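PDB 7C6O: cobalamin biosynthesis protein CobN, which is the large, catalytic subunit of cobaltochelatase, which probably inserts cobalt into the corrin ring during cobalamin biosynthesis together with ATP-using partner subunits. Local coordinates for residues G687-I692 with D748-V753; G735-Q738 with A743-G746; D49-S54 with V86-G91. All blocks are in the same frame, centred on the assembly; numbering follows the deposited sequence.

Interactions 1 and 2 are neighbours, their centres about 12 Å apart, and the second is nested within the chain loop that the first closes. Both lie at the approach to helix 750-769: interaction 1 packs its first turn on helix 675-694, while interaction 2 folds the loop leading to it onto the short helix 736-739. Interaction 3 lies about 62 Å from interaction 2 between centres, at the N-terminal four-stranded parallel sheet, and joins a helix to a strand. All three are partly buried. Interaction 1 is apolar packing without a hydrogen bond across it; interaction 2 combines a two-pronged salt bridge with a water bridge; interaction 3 rests on one ion pair.

Interaction 1: residues G687-I692 with D748-V753; sequences GWLCEI and DERATV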
loop_
_atom_site.group_PDB
_atom_site.type_symbol
_atom_site.label_atom_id
_atom_site.label_comp_id
_atom_site.label_asym_id
_atom_site.label_seq_id
_atom_site.Cartn_x
_atom_site.Cartn_y
_atom_site.Cartn_z
ATOM N N GLY A 687 36.117 3.243 4.298
ATOM C CA GLY A 687 34.759 2.729 4.332
ATOM C C GLY A 687 33.773 3.643 3.631
ATOM O O GLY A 687 32.872 3.176 2.928
ATOM N N TRP A 688 33.933 4.957 3.807
ATOM C CA TRP A 688 33.040 5.913 3.157
ATOM C C TRP A 688 33.179 5.846 1.643
ATOM O O TRP A 688 32.181 5.757 0.919
ATOM C CB TRP A 688 33.328 7.327 3.663
ATOM C CG TRP A 688 32.721 8.407 2.812
ATOM C CD1 TRP A 688 31.404 8.761 2.754
ATOM C CD2 TRP A 688 33.411 9.278 1.905
ATOM N NE1 TRP A 688 31.230 9.795 1.863
ATOM C CE2 TRP A 688 32.446 10.131 1.329
ATOM C CE3 TRP A 688 34.750 9.419 1.522
ATOM C CZ2 TRP A 688 32.779 11.110 0.393
ATOM C CZ3 TRP A 688 35.077 10.391 0.593
ATOM C CH2 TRP A 688 34.095 11.225 0.040
ATOM N N LEU A 689 34.417 5.890 1.148
ATOM C CA LEU A 689 34.650 5.788 -0.288
ATOM C C LEU A 689 34.096 4.481 -0.842
ATOM O O LEU A 689 33.451 4.469 -1.898
ATOM C CB LEU A 689 36.147 5.911 -0.577
ATOM C CG LEU A 689 36.636 5.513 -1.970
ATOM C CD1 LEU A 689 35.969 6.361 -3.031
ATOM C CD2 LEU A 689 38.146 5.643 -2.055
ATOM N N CYS A 690 34.324 3.374 -0.132
ATOM C CA CYS A 690 33.821 2.081 -0.581
ATOM C C CYS A 690 32.304 2.094 -0.712
ATOM O O CYS A 690 31.755 1.588 -1.697
ATOM C CB CYS A 690 34.268 0.985 0.387
ATOM S SG CYS A 690 33.690 -0.677 -0.036
ATOM N N GLU A 691 31.610 2.692 0.256
ATOM C CA GLU A 691 30.152 2.618 0.264
ATOM C C GLU A 691 29.530 3.511 -0.808
ATOM O O GLU A 691 28.548 3.117 -1.450
ATOM C CB GLU A 691 29.623 2.962 1.657
ATOM C CG GLU A 691 29.909 1.855 2.671
ATOM C CD GLU A 691 29.263 2.084 4.025
ATOM O OE1 GLU A 691 28.884 3.235 4.322
ATOM O OE2 GLU A 691 29.135 1.105 4.792
ATOM N N ILE A 692 30.082 4.706 -1.035
ATOM C CA ILE A 692 29.506 5.556 -2.076
ATOM C C ILE A 692 29.892 5.082 -3.472
ATOM O O ILE A 692 29.190 5.399 -4.442
ATOM C CB ILE A 692 29.897 7.034 -1.900
ATOM C CG1 ILE A 692 31.404 7.229 -2.070
ATOM C CG2 ILE A 692 29.423 7.556 -0.545
ATOM C CD1 ILE A 692 31.815 8.687 -2.141
ATOM N N ASP A 748 33.684 -5.387 5.144
ATOM C CA ASP A 748 34.587 -5.784 4.075
ATOM C C ASP A 748 35.510 -4.633 3.695
ATOM O O ASP A 748 35.089 -3.475 3.624
ATOM C CB ASP A 748 33.793 -6.253 2.856
ATOM C CG ASP A 748 33.147 -7.609 3.069
ATOM O OD1 ASP A 748 33.867 -8.561 3.438
ATOM O OD2 ASP A 748 31.918 -7.721 2.876
ATOM N N GLU A 749 36.775 -4.963 3.454
ATOM C CA GLU A 749 37.772 -3.956 3.124
ATOM C C GLU A 749 37.543 -3.410 1.718
ATOM O O GLU A 749 37.107 -4.126 0.813
ATOM C CB GLU A 749 39.177 -4.547 3.242
ATOM C CG GLU A 749 40.302 -3.529 3.160
ATOM C CD GLU A 749 41.624 -4.089 3.649
ATOM O OE1 GLU A 749 41.605 -5.004 4.501
ATOM O OE2 GLU A 749 42.683 -3.618 3.182
ATOM N N ARG A 750 37.860 -2.123 1.546
ATOM C CA ARG A 750 37.553 -1.422 0.301
ATOM C C ARG A 750 38.181 -2.108 -0.908
ATOM O O ARG A 750 37.526 -2.275 -1.944
ATOM C CB ARG A 750 38.026 0.029 0.395
ATOM C CG ARG A 750 37.992 0.780 -0.923
ATOM C CD ARG A 750 38.470 2.219 -0.770
ATOM N NE ARG A 750 39.898 2.317 -0.477
ATOM C CZ ARG A 750 40.855 2.292 -1.402
ATOM N NH1 ARG A 750 40.537 2.162 -2.682
ATOM N NH2 ARG A 750 42.130 2.395 -1.049
ATOM N N ALA A 751 39.445 -2.518 -0.795
ATOM C CA ALA A 751 40.141 -3.075 -1.952
ATOM C C ALA A 751 39.546 -4.412 -2.376
ATOM O O ALA A 751 39.415 -4.686 -3.575
ATOM C CB ALA A 751 41.630 -3.226 -1.645
ATOM N N THR A 752 39.176 -5.257 -1.410
ATOM C CA THR A 752 38.673 -6.583 -1.760
ATOM C C THR A 752 37.246 -6.525 -2.294
ATOM O O THR A 752 36.839 -7.409 -3.057
ATOM C CB THR A 752 38.757 -7.520 -0.556
ATOM O OG1 THR A 752 38.208 -6.870 0.596
ATOM C CG2 THR A 752 40.205 -7.898 -0.283
ATOM N N VAL A 753 36.474 -5.504 -1.910
ATOM C CA VAL A 753 35.146 -5.328 -2.495
ATOM C C VAL A 753 35.256 -5.115 -3.998
ATOM O O VAL A 753 34.512 -5.717 -4.783
ATOM C CB VAL A 753 34.406 -4.164 -1.809
ATOM C CG1 VAL A 753 33.105 -3.860 -2.543
ATOM C CG2 VAL A 753 34.129 -4.490 -0.353
#
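Helix 675-694 and the first turn of helix 750-769 come close at Cys690 and Arg750, whose CA atoms lie 5.2 Å apart, and no hydrogen bond joins the two segments. The small side chain of Cys690 is consistent with so short a spacing. Its CB rests on the root of the arginine, 3.9 Å from Arg750 CB. With SG anti to the backbone N (chi1 179°), the sulfur lies over Arg750 CA and Cys690 SG reaches Val753 CG2 at 3.9 Å, one helical turn further on. The long side chain of Arg750 runs the other way, across Leu689. Arg750 CD sits 3.7 Å from Leu689 CD2, and here the chain bends (chi3 69°), so that the methyl meets the guanidinium obliquely. The charged end belongs to other partners, Asp686 at NE and Asp634 at NH2, while Leu689 also packs on Ile626 of helix 624-642. At the N-cap position, Glu749 O takes two bonds from the turn that follows, from Thr752 OG1 at 3.0 Å and Val753 N at 3.1 Å. The contact thus uses Arg750 twice: its methylenes add to the apolar surface made by Leu689, Cys690 and Val753, and its guanidinium is carried past Leu689 to acidic groups on two helices, which probably favour its positive charge and limit its rotation.

Interaction 2: residues G735-Q738 with A743-G746; sequences GLRQ and AEDG
Glu744, Gln738 and Arg737 carry this contact, in which the loop after the short helix 736-739 folds back on it. Arg737 meets the carboxylate side-on: NE gives a nearly straight bond of 2.8 Å to Glu744 OE2 (165° at the hydrogen), and Arg737 NH2 meets the syn lone pair of Glu744 OE1 at 3.0 Å. The two flat groups are nearly coplanar, 28° apart, although the side chains themselves cross at about a right angle. A bend at chi2 (-85°) in Glu744 swings the carboxylate toward the guanidinium. Glu744 CG itself lies against Gln738 CG, at 3.5 Å. Beyond that touch the glutamine chain runs extended, and its amide spans two backbone groups: Gln738 OE1 accepts from Gly735 N at 3.0 Å, and Gln738 NE2 makes a weak bond of 3.4 Å to Ala743 O. A water ties the carboxylate to the helix backbone, donating to Glu744 OE2 at 2.7 Å and accepting from Gln738 N at 3.1 Å. Around these groups, Arg737 NH1 pairs with Asp694 and Glu757, and the backbone N atoms of Ala743 and Glu744 bond the carboxylate of Asp748 in interaction 1. Glu744 OE1 also binds a glycerol, probably from the crystallisation liquor. With two arginine nitrogens and a water on its oxygens, the buried Glu744 carboxylate is fixed in rotation and probably stays ionised, while Glu744, Asp694 and Glu757 probably offset the charge of Arg737, which lies close to the like-charged Arg722.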
loop_
_atom_site.group_PDB
_atom_site.type_symbol
_atom_site.label_atom_id
_atom_site.label_comp_id
_atom_site.label_asym_id
_atom_site.label_seq_id
_atom_site.Cartn_x
_atom_site.Cartn_y
_atom_site.Cartn_z
ATOM N N GLY A 735 24.360 -14.259 -1.468
ATOM C CA GLY A 735 24.770 -13.254 -2.425
ATOM C C GLY A 735 25.939 -13.738 -3.262
ATOM O O GLY A 735 26.743 -14.564 -2.830
ATOM N N LEU A 736 26.024 -13.220 -4.488
ATOM C CA LEU A 736 27.081 -13.651 -5.397
ATOM C C LEU A 736 28.459 -13.325 -4.831
ATOM O O LEU A 736 29.368 -14.163 -4.859
ATOM C CB LEU A 736 26.900 -12.994 -6.764
ATOM C CG LEU A 736 27.216 -13.817 -8.019
ATOM C CD1 LEU A 736 27.674 -12.892 -9.124
ATOM C CD2 LEU A 736 28.239 -14.923 -7.776
ATOM N N ARG A 737 28.633 -12.109 -4.310
ATOM C CA ARG A 737 29.927 -11.736 -3.750
ATOM C C ARG A 737 30.165 -12.406 -2.402
ATOM O O ARG A 737 31.320 -12.610 -2.011
ATOM C CB ARG A 737 30.027 -10.213 -3.636
ATOM C CG ARG A 737 29.736 -9.500 -4.953
ATOM C CD ARG A 737 30.135 -8.029 -4.929
ATOM N NE ARG A 737 29.579 -7.311 -3.785
ATOM C CZ ARG A 737 29.552 -5.986 -3.678
ATOM N NH1 ARG A 737 30.036 -5.225 -4.654
ATOM N NH2 ARG A 737 29.036 -5.420 -2.597
ATOM N N GLN A 738 29.095 -12.758 -1.685
ATOM C CA GLN A 738 29.240 -13.583 -0.489
ATOM C C GLN A 738 29.806 -14.953 -0.841
ATOM O O GLN A 738 30.761 -15.425 -0.213
ATOM C CB GLN A 738 27.892 -13.732 0.217
ATOM C CG GLN A 738 27.530 -12.589 1.145
ATOM C CD GLN A 738 26.178 -12.790 1.804
ATOM O OE1 GLN A 738 25.356 -13.579 1.333
ATOM N NE2 GLN A 738 25.941 -12.079 2.902
ATOM N N ALA A 743 31.891 -10.655 3.080
ATOM C CA ALA A 743 30.949 -10.806 4.182
ATOM C C ALA A 743 29.657 -10.037 3.924
ATOM O O ALA A 743 28.577 -10.482 4.329
ATOM C CB ALA A 743 31.589 -10.347 5.490
ATOM N N GLU A 744 29.756 -8.887 3.255
ATOM C CA GLU A 744 28.632 -7.999 2.966
ATOM C C GLU A 744 27.905 -7.546 4.228
ATOM O O GLU A 744 26.714 -7.219 4.175
ATOM C CB GLU A 744 27.633 -8.649 1.996
ATOM C CG GLU A 744 28.241 -9.150 0.700
ATOM C CD GLU A 744 28.352 -8.070 -0.356
ATOM O OE1 GLU A 744 28.504 -6.884 0.007
ATOM O OE2 GLU A 744 28.283 -8.410 -1.556
ATOM N N ASP A 745 28.596 -7.524 5.367
ATOM C CA ASP A 745 28.014 -7.109 6.637
ATOM C C ASP A 745 28.434 -5.702 7.042
ATOM O O ASP A 745 28.113 -5.264 8.153
ATOM C CB ASP A 745 28.383 -8.105 7.743
ATOM C CG ASP A 745 29.884 -8.185 7.993
ATOM O OD1 ASP A 745 30.663 -7.579 7.225
ATOM O OD2 ASP A 745 30.286 -8.859 8.966
ATOM N N GLY A 746 29.146 -4.992 6.172
ATOM C CA GLY A 746 29.644 -3.667 6.470
ATOM C C GLY A 746 31.087 -3.616 6.917
ATOM O O GLY A 746 31.590 -2.521 7.195
HETATM O O HOH W 1 26.957 -10.621 -2.395
#

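Interaction 3: residues D49-S54 with V86-G91; sequences DTDLIS and VIRILG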
loop_
_atom_site.group_PDB
_atom_site.type_symbol
_atom_site.label_atom_id
_atom_site.label_comp_id
_atom_site.label_asym_id
_atom_site.label_seq_id
_atom_site.Cartn_x
_atom_site.Cartn_y
_atom_site.Cartn_z
ATOM N N ASP A 49 -26.847 -21.238 14.999
ATOM C CA ASP A 49 -27.784 -20.173 14.661
ATOM C C ASP A 49 -28.364 -20.343 13.263
ATOM O O ASP A 49 -29.449 -19.823 12.991
ATOM C CB ASP A 49 -27.107 -18.809 14.793
ATOM C CG ASP A 49 -26.858 -18.421 16.239
ATOM O OD1 ASP A 49 -27.635 -18.856 17.118
ATOM O OD2 ASP A 49 -25.886 -17.682 16.499
ATOM N N THR A 50 -27.668 -21.063 12.378
ATOM C CA THR A 50 -28.236 -21.370 11.069
ATOM C C THR A 50 -29.537 -22.155 11.209
ATOM O O THR A 50 -30.508 -21.890 10.491
ATOM C CB THR A 50 -27.220 -22.144 10.228
ATOM O OG1 THR A 50 -26.022 -21.367 10.100
ATOM C CG2 THR A 50 -27.777 -22.433 8.840
ATOM N N ASP A 51 -29.574 -23.118 12.137
ATOM C CA ASP A 51 -30.813 -23.839 12.428
ATOM C C ASP A 51 -31.930 -22.876 12.806
ATOM O O ASP A 51 -33.052 -22.968 12.290
ATOM C CB ASP A 51 -30.595 -24.841 13.565
ATOM C CG ASP A 51 -29.663 -25.974 13.189
ATOM O OD1 ASP A 51 -29.331 -26.117 11.995
ATOM O OD2 ASP A 51 -29.261 -26.726 14.105
ATOM N N LEU A 52 -31.640 -21.946 13.718
ATOM C CA LEU A 52 -32.674 -21.051 14.225
ATOM C C LEU A 52 -33.171 -20.107 13.138
ATOM O O LEU A 52 -34.368 -19.805 13.071
ATOM C CB LEU A 52 -32.140 -20.267 15.424
ATOM C CG LEU A 52 -31.457 -21.114 16.500
ATOM C CD1 LEU A 52 -31.051 -20.264 17.700
ATOM C CD2 LEU A 52 -32.349 -22.271 16.933
ATOM N N ILE A 53 -32.268 -19.636 12.276
ATOM C CA ILE A 53 -32.679 -18.759 11.185
ATOM C C ILE A 53 -33.493 -19.536 10.158
ATOM O O ILE A 53 -34.495 -19.035 9.634
ATOM C CB ILE A 53 -31.449 -18.081 10.555
ATOM C CG1 ILE A 53 -30.724 -17.230 11.603
ATOM C CG2 ILE A 53 -31.860 -17.218 9.369
ATOM C CD1 ILE A 53 -29.417 -16.640 11.119
ATOM N N SER A 54 -33.083 -20.773 9.862
ATOM C CA SER A 54 -33.870 -21.629 8.979
ATOM C C SER A 54 -35.272 -21.844 9.531
ATOM O O SER A 54 -36.253 -21.841 8.778
ATOM C CB SER A 54 -33.169 -22.974 8.781
ATOM O OG SER A 54 -31.942 -22.827 8.089
ATOM N N VAL A 86 -37.117 -29.564 20.557
ATOM C CA VAL A 86 -36.013 -30.163 19.819
ATOM C C VAL A 86 -34.726 -29.501 20.280
ATOM O O VAL A 86 -34.630 -28.269 20.293
ATOM C CB VAL A 86 -36.184 -30.001 18.299
ATOM C CG1 VAL A 86 -34.990 -30.596 17.565
ATOM C CG2 VAL A 86 -37.469 -30.651 17.846
ATOM N N ILE A 87 -33.742 -30.316 20.651
ATOM C CA ILE A 87 -32.440 -29.838 21.104
ATOM C C ILE A 87 -31.375 -30.406 20.174
ATOM O O ILE A 87 -31.323 -31.622 19.959
ATOM C CB ILE A 87 -32.165 -30.246 22.562
ATOM C CG1 ILE A 87 -33.234 -29.666 23.495
ATOM C CG2 ILE A 87 -30.774 -29.803 22.989
ATOM C CD1 ILE A 87 -33.107 -30.135 24.930
ATOM N N ARG A 88 -30.531 -29.530 19.626
ATOM C CA ARG A 88 -29.418 -29.939 18.774
ATOM C C ARG A 88 -28.142 -29.285 19.286
ATOM O O ARG A 88 -28.021 -28.056 19.252
ATOM C CB ARG A 88 -29.666 -29.553 17.308
ATOM C CG ARG A 88 -28.581 -30.034 16.339
ATOM C CD ARG A 88 -29.066 -29.994 14.889
ATOM N NE ARG A 88 -28.078 -30.545 13.963
ATOM C CZ ARG A 88 -27.277 -29.808 13.197
ATOM N NH1 ARG A 88 -27.349 -28.483 13.237
ATOM N NH2 ARG A 88 -26.409 -30.395 12.388
ATOM N N ILE A 89 -27.195 -30.100 19.762
ATOM C CA ILE A 89 -25.945 -29.593 20.320
ATOM C C ILE A 89 -24.780 -30.485 19.903
ATOM O O ILE A 89 -24.947 -31.663 19.583
ATOM C CB ILE A 89 -25.980 -29.496 21.865
ATOM C CG1 ILE A 89 -26.179 -30.881 22.481
ATOM C CG2 ILE A 89 -27.059 -28.527 22.338
ATOM C CD1 ILE A 89 -26.172 -30.880 23.992
ATOM N N LEU A 90 -23.584 -29.903 19.926
ATOM C CA LEU A 90 -22.348 -30.666 19.834
ATOM C C LEU A 90 -21.915 -31.126 21.220
ATOM O O LEU A 90 -22.197 -30.473 22.228
ATOM C CB LEU A 90 -21.232 -29.833 19.204
ATOM C CG LEU A 90 -21.353 -29.468 17.729
ATOM C CD1 LEU A 90 -20.230 -28.522 17.341
ATOM C CD2 LEU A 90 -21.313 -30.721 16.877
ATOM N N GLY A 91 -21.220 -32.261 21.263
ATOM C CA GLY A 91 -20.668 -32.764 22.503
ATOM C C GLY A 91 -21.547 -33.732 23.263
ATOM O O GLY A 91 -21.178 -34.132 24.375
#
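Asp51 and Arg88 cross at about a right angle, meeting through a single nitrogen of the guanidinium. Arg88 NH1 donates to Asp51 OD2 at 2.7 Å, using the syn lone pair of that oxygen, with a moderately bent N-H...O angle of 149°. The oxygen lies at the guanidinium edge, close to its plane, but the two flat groups are turned 49° apart, and this is a one-nitrogen ion pair, with OD2 on the flank of NH1 that faces Arg88 CD, 3.4 Å from that carbon. Arg88 holds its chain extended from CG to NE, and a chi1 of -176° sets CG opposite the backbone N, which carries the guanidinium from the strand to the side chain of Asp51. The pair joins a helix and a strand of the N-terminal alpha/beta unit, a parallel sheet of strand order 2-1-3-4: Asp51 is in the first turn of helix 49-58, which follows strand 42-46, and Arg88 is on the adjacent strand 84-89. Asp51 OD2 is also bonded by Ser46 OG, its strongest polar partner, at the end of strand 42-46. The side chain of Arg88 also touches Ser46 and Val113, on the strands flanking its own.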